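Local coordinates for nascent polypeptide-associated complex protein (PDB 1TR8) that probably contacts nascent chains emerging from the ribosome, binding ribosomal RNA and acting as a homodimer in protein transport, at residues A[68-73]-A[78-83]; A[85-90]-A[95-100]. One frame throughout, in Å; residues are numbered along the deposited sequence.

Contact 1 of 2, residues A[68-73]-A[78-83]; sequences DIELVM and ASREDA
Between M73 on helix 66-76 and A78, just ahead of helix 80-89, the CA atoms come within 4.6 Å of each other. A weak bond from A78 N to M73 O, bent to 122° at the hydrogen, spans the turn, and A78 N also bonds weakly to T76 OG1. The second helix starts cleanly: S79 is its N-cap, its OG accepting a nearly straight bond (172°) from D82 N.

From this helix the methyl of A83 points at the first one and is met by M73 CG at 3.6 Å and V72 CG1 at 3.9 Å. This packing joins the first and second helices of the three-helix UBA domain.

The outer side is closed by R80. CG lies trans to the backbone N (chi1 -176°) and the chain bends at chi3, carrying the guanidinium back across helix 66-76. The selenium of M73, a selenomethionine in this crystal, rests against R80 CA, SE to CA 3.7 Å, while M73 CE and I69 CG2 lie over one guanidinium face, I69 CG2 toward its rim and CE 3.5 Å from R80 NH2. R80 NH1 meanwhile forms a salt bridge with E66, which ties the group to the start of helix 66-76.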
loop_
_atom_site.group_PDB
_atom_site.type_symbol
_atom_site.label_atom_id
_atom_site.label_comp_id
_atom_site.label_asym_id
_atom_site.label_seq_id
_atom_site.Cartn_x
_atom_site.Cartn_y
_atom_site.Cartn_z
ATOM N N ASP A 68 10.733 -15.063 -27.342
ATOM C CA ASP A 68 10.997 -15.844 -26.143
ATOM C C ASP A 68 9.827 -16.719 -25.759
ATOM O O ASP A 68 10.020 -17.863 -25.386
ATOM C CB ASP A 68 11.311 -14.917 -24.986
ATOM C CG ASP A 68 12.623 -14.192 -25.165
ATOM O OD1 ASP A 68 13.252 -14.343 -26.236
ATOM O OD2 ASP A 68 13.097 -13.460 -24.277
ATOM N N ILE A 69 8.613 -16.186 -25.843
ATOM C CA ILE A 69 7.405 -16.992 -25.618
ATOM C C ILE A 69 7.372 -18.163 -26.583
ATOM O O ILE A 69 7.199 -19.288 -26.159
ATOM C CB ILE A 69 6.133 -16.140 -25.770
ATOM C CG1 ILE A 69 6.114 -15.050 -24.698
ATOM C CG2 ILE A 69 4.867 -16.996 -25.635
ATOM C CD1 ILE A 69 5.039 -14.015 -24.914
ATOM N N GLU A 70 7.590 -17.886 -27.863
ATOM C CA GLU A 70 7.628 -18.911 -28.916
ATOM C C GLU A 70 8.646 -20.005 -28.616
ATOM O O GLU A 70 8.329 -21.184 -28.691
ATOM C CB GLU A 70 7.961 -18.276 -30.267
ATOM C CG GLU A 70 6.777 -17.573 -30.901
ATOM C CD GLU A 70 7.166 -16.752 -32.118
ATOM O OE1 GLU A 70 8.233 -17.026 -32.739
ATOM O OE2 GLU A 70 6.389 -15.826 -32.458
ATOM N N LEU A 71 9.855 -19.597 -28.253
ATOM C CA LEU A 71 10.947 -20.536 -27.957
ATOM C C LEU A 71 10.591 -21.482 -26.808
ATOM O O LEU A 71 10.760 -22.704 -26.894
ATOM C CB LEU A 71 12.223 -19.765 -27.614
ATOM C CG LEU A 71 13.557 -20.502 -27.760
ATOM C CD1 LEU A 71 14.630 -19.532 -28.188
ATOM C CD2 LEU A 71 13.981 -21.174 -26.489
ATOM N N VAL A 72 10.018 -20.913 -25.756
ATOM C CA VAL A 72 9.624 -21.710 -24.599
ATOM C C VAL A 72 8.482 -22.684 -24.942
ATOM O O VAL A 72 8.488 -23.830 -24.516
ATOM C CB VAL A 72 9.206 -20.815 -23.401
ATOM C CG1 VAL A 72 8.761 -21.670 -22.223
ATOM C CG2 VAL A 72 10.336 -19.907 -22.983
HETATM N N MSE A 73 7.507 -22.223 -25.712
HETATM C CA MSE A 73 6.401 -23.071 -26.133
HETATM C C MSE A 73 6.904 -24.255 -26.964
HETATM O O MSE A 73 6.470 -25.389 -26.772
HETATM C CB MSE A 73 5.421 -22.256 -26.980
HETATM C CG MSE A 73 4.689 -21.178 -26.226
HETATM SE SE MSE A 73 3.491 -20.178 -27.408
HETATM C CE MSE A 73 4.666 -19.329 -28.466
ATOM N N ALA A 78 4.523 -26.077 -24.166
ATOM C CA ALA A 78 3.595 -25.414 -23.262
ATOM C C ALA A 78 2.671 -24.491 -24.049
ATOM O O ALA A 78 2.984 -24.078 -25.167
ATOM C CB ALA A 78 4.349 -24.639 -22.214
ATOM N N SER A 79 1.498 -24.229 -23.476
ATOM C CA SER A 79 0.550 -23.299 -24.049
ATOM C C SER A 79 1.146 -21.916 -23.977
ATOM O O SER A 79 2.093 -21.687 -23.231
ATOM C CB SER A 79 -0.761 -23.298 -23.261
ATOM O OG SER A 79 -0.533 -22.903 -21.920
ATOM N N ARG A 80 0.544 -20.991 -24.720
ATOM C CA ARG A 80 1.007 -19.628 -24.749
ATOM C C ARG A 80 0.890 -19.079 -23.350
ATOM O O ARG A 80 1.767 -18.362 -22.891
ATOM C CB ARG A 80 0.150 -18.810 -25.704
ATOM C CG ARG A 80 0.619 -17.395 -25.874
ATOM C CD ARG A 80 0.132 -16.769 -27.156
ATOM N NE ARG A 80 0.987 -17.110 -28.287
ATOM C CZ ARG A 80 2.008 -16.360 -28.698
ATOM N NH1 ARG A 80 2.318 -15.239 -28.048
ATOM N NH2 ARG A 80 2.747 -16.756 -29.735
ATOM N N GLU A 81 -0.245 -19.383 -22.727
ATOM C CA GLU A 81 -0.572 -19.016 -21.357
ATOM C C GLU A 81 0.488 -19.426 -20.325
ATOM O O GLU A 81 1.001 -18.595 -19.578
ATOM C CB GLU A 81 -1.915 -19.670 -20.998
ATOM C CG GLU A 81 -2.375 -19.406 -19.583
ATOM C CD GLU A 81 -3.750 -19.969 -19.291
ATOM O OE1 GLU A 81 -4.092 -21.057 -19.829
ATOM O OE2 GLU A 81 -4.488 -19.307 -18.525
ATOM N N ASP A 82 0.813 -20.708 -20.274
ATOM C CA ASP A 82 1.839 -21.184 -19.341
ATOM C C ASP A 82 3.231 -20.672 -19.655
ATOM O O ASP A 82 4.018 -20.415 -18.755
ATOM C CB ASP A 82 1.871 -22.712 -19.320
ATOM C CG ASP A 82 0.572 -23.310 -18.865
ATOM O OD1 ASP A 82 -0.228 -22.599 -18.213
ATOM O OD2 ASP A 82 0.254 -24.482 -19.137
ATOM N N ALA A 83 3.581 -20.578 -20.931
ATOM C CA ALA A 83 4.915 -20.097 -21.297
ATOM C C ALA A 83 5.052 -18.658 -20.833
ATOM O O ALA A 83 6.059 -18.250 -20.266
ATOM C CB ALA A 83 5.153 -20.221 -22.814
#

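Contact 2 of 2, residues A[85-90]-A[95-100]; sequences RALQET and AEAIMR
A86 meets A97 where the two backbones come closest, their CA atoms 5.2 Å apart, and the A86 methyl also touches R100 CD at 4.1 Å. With alanines on both sides here, the axes of helices 85-89 and 95-100 approach to 8.6 Å while crossing at 127°. L87 points its CB away from the partner helix, yet its branched end swings back, bringing CD2 to 3.9 Å from A97 CB; the same leucine packs on I69 and V72 of helix 66-76. Here the second and third helices of the UBA domain are joined, the third laid steeply across the second, and L87 reaches the interior shared by all three.

At E89 the contact turns polar. Its CB sits over the centre of the R100 guanidinium, 3.9 Å above that plane, with CG over the same face. A bend at chi2 (-74°) folds the carboxylate over this face too, its plane tilted 25° from that of the guanidinium, giving a long salt bridge of 3.9 Å from E89 OE1 to R100 NH2, in which no N-H points at the oxygen. E89 OE2 has a second cationic partner in R26. An alanine in place of E89 would keep CB over the guanidinium centre but would probably strip CG from the face and leave R100 and R26 without this carboxylate.

T90, leaving the helix, puts CG2 against R100 CD at 3.8 Å and CB against E96 OE1 at 3.7 Å. Its OG1 hydrogen-bonds to the D93 carbonyl in the connecting turn, while D93 OD1 accepts from E96 N.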
loop_
_atom_site.group_PDB
_atom_site.type_symbol
_atom_site.label_atom_id
_atom_site.label_comp_id
_atom_site.label_asym_id
_atom_site.label_seq_id
_atom_site.Cartn_x
_atom_site.Cartn_y
_atom_site.Cartn_z
ATOM N N ARG A 85 3.303 -17.111 -18.437
ATOM C CA ARG A 85 3.387 -17.113 -16.972
ATOM C C ARG A 85 4.742 -17.604 -16.435
ATOM O O ARG A 85 5.339 -16.998 -15.562
ATOM C CB ARG A 85 2.257 -17.954 -16.383
ATOM C CG ARG A 85 2.302 -18.030 -14.855
ATOM C CD ARG A 85 1.092 -18.737 -14.218
ATOM N NE ARG A 85 0.707 -19.932 -14.968
ATOM C CZ ARG A 85 -0.503 -20.158 -15.468
ATOM N NH1 ARG A 85 -1.482 -19.284 -15.300
ATOM N NH2 ARG A 85 -0.736 -21.279 -16.135
ATOM N N ALA A 86 5.277 -18.668 -17.005
ATOM C CA ALA A 86 6.625 -19.106 -16.656
ATOM C C ALA A 86 7.672 -17.998 -16.759
ATOM O O ALA A 86 8.525 -17.848 -15.882
ATOM C CB ALA A 86 7.038 -20.269 -17.534
ATOM N N LEU A 87 7.649 -17.270 -17.868
ATOM C CA LEU A 87 8.636 -16.212 -18.139
ATOM C C LEU A 87 8.437 -15.018 -17.208
ATOM O O LEU A 87 9.392 -14.371 -16.804
ATOM C CB LEU A 87 8.527 -15.765 -19.598
ATOM C CG LEU A 87 9.332 -16.551 -20.630
ATOM C CD1 LEU A 87 8.751 -16.359 -22.036
ATOM C CD2 LEU A 87 10.793 -16.139 -20.614
ATOM N N GLN A 88 7.177 -14.702 -16.914
ATOM C CA GLN A 88 6.826 -13.731 -15.882
ATOM C C GLN A 88 7.461 -14.178 -14.561
ATOM O O GLN A 88 8.137 -13.396 -13.915
ATOM C CB GLN A 88 5.300 -13.631 -15.675
ATOM C CG GLN A 88 4.450 -12.872 -16.717
ATOM C CD GLN A 88 2.932 -12.830 -16.344
ATOM O OE1 GLN A 88 2.435 -11.840 -15.773
ATOM N NE2 GLN A 88 2.213 -13.909 -16.645
ATOM N N GLU A 89 7.230 -15.439 -14.179
ATOM C CA GLU A 89 7.757 -16.012 -12.924
ATOM C C GLU A 89 9.277 -15.909 -12.792
ATOM O O GLU A 89 9.781 -15.678 -11.706
ATOM C CB GLU A 89 7.383 -17.497 -12.740
ATOM C CG GLU A 89 5.969 -17.780 -12.253
ATOM C CD GLU A 89 5.737 -17.467 -10.784
ATOM O OE1 GLU A 89 6.667 -17.628 -9.952
ATOM O OE2 GLU A 89 4.589 -17.082 -10.460
ATOM N N THR A 90 10.019 -16.119 -13.871
ATOM C CA THR A 90 11.489 -16.051 -13.806
ATOM C C THR A 90 12.103 -14.699 -14.209
ATOM O O THR A 90 13.293 -14.619 -14.510
ATOM C CB THR A 90 12.082 -17.125 -14.712
ATOM O OG1 THR A 90 11.823 -16.812 -16.092
ATOM C CG2 THR A 90 11.395 -18.453 -14.478
ATOM N N ALA A 95 16.371 -19.796 -19.799
ATOM C CA ALA A 95 16.828 -21.073 -19.290
ATOM C C ALA A 95 15.888 -21.580 -18.202
ATOM O O ALA A 95 15.432 -22.715 -18.265
ATOM C CB ALA A 95 18.226 -20.950 -18.751
ATOM N N GLU A 96 15.613 -20.740 -17.209
ATOM C CA GLU A 96 14.824 -21.149 -16.061
ATOM C C GLU A 96 13.356 -21.383 -16.435
ATOM O O GLU A 96 12.707 -22.265 -15.887
ATOM C CB GLU A 96 14.909 -20.097 -14.971
ATOM C CG GLU A 96 16.299 -19.946 -14.393
ATOM C CD GLU A 96 16.472 -18.661 -13.617
ATOM O OE1 GLU A 96 15.466 -17.926 -13.420
ATOM O OE2 GLU A 96 17.617 -18.411 -13.176
ATOM N N ALA A 97 12.829 -20.562 -17.340
ATOM C CA ALA A 97 11.463 -20.709 -17.813
ATOM C C ALA A 97 11.298 -22.090 -18.424
ATOM O O ALA A 97 10.352 -22.798 -18.101
ATOM C CB ALA A 97 11.142 -19.620 -18.841
ATOM N N ILE A 98 12.284 -22.491 -19.233
ATOM C CA ILE A 98 12.308 -23.815 -19.872
ATOM C C ILE A 98 12.374 -24.950 -18.848
ATOM O O ILE A 98 11.591 -25.911 -18.924
ATOM C CB ILE A 98 13.471 -23.884 -20.905
ATOM C CG1 ILE A 98 13.071 -23.126 -22.176
ATOM C CG2 ILE A 98 13.850 -25.318 -21.269
ATOM C CD1 ILE A 98 14.217 -22.891 -23.141
HETATM N N MSE A 99 13.281 -24.808 -17.881
HETATM C CA MSE A 99 13.474 -25.813 -16.856
HETATM C C MSE A 99 12.222 -25.995 -16.010
HETATM O O MSE A 99 11.891 -27.117 -15.651
HETATM C CB MSE A 99 14.698 -25.499 -15.990
HETATM C CG MSE A 99 15.989 -25.737 -16.765
HETATM SE SE MSE A 99 17.621 -25.363 -15.791
HETATM C CE MSE A 99 17.894 -27.004 -14.909
ATOM N N ARG A 100 11.481 -24.921 -15.753
ATOM C CA ARG A 100 10.320 -25.069 -14.891
ATOM C C ARG A 100 9.113 -25.699 -15.604
ATOM O O ARG A 100 8.205 -26.174 -14.954
ATOM C CB ARG A 100 9.974 -23.763 -14.145
ATOM C CG ARG A 100 9.213 -22.721 -14.901
ATOM C CD ARG A 100 8.997 -21.422 -14.104
ATOM N NE ARG A 100 7.855 -21.486 -13.191
ATOM C CZ ARG A 100 7.924 -21.306 -11.873
ATOM N NH1 ARG A 100 9.085 -21.056 -11.283
ATOM N NH2 ARG A 100 6.827 -21.388 -11.133
#

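How the contacts relate
Beyond the last strand, 53-61, the chain enters a compact three-helix unit in which the two contacts follow one another in series, neither nested nor crossed. Contact 1 closes the short turn joining helix 66-76 to helix 80-89; contact 2 closes the next one, leading from helix 80-89 into helix 94-100. Helix 80-89 serves both, its first half in contact 1 and its second in contact 2, and their centres lie only 9 Å apart. The circuit is completed between the outer helices, where L71 CD2 meets I98 CD1 at 3.8 Å. Together the two contacts link the three helices of the UBA domain, set apart from the strand-rich NAC region.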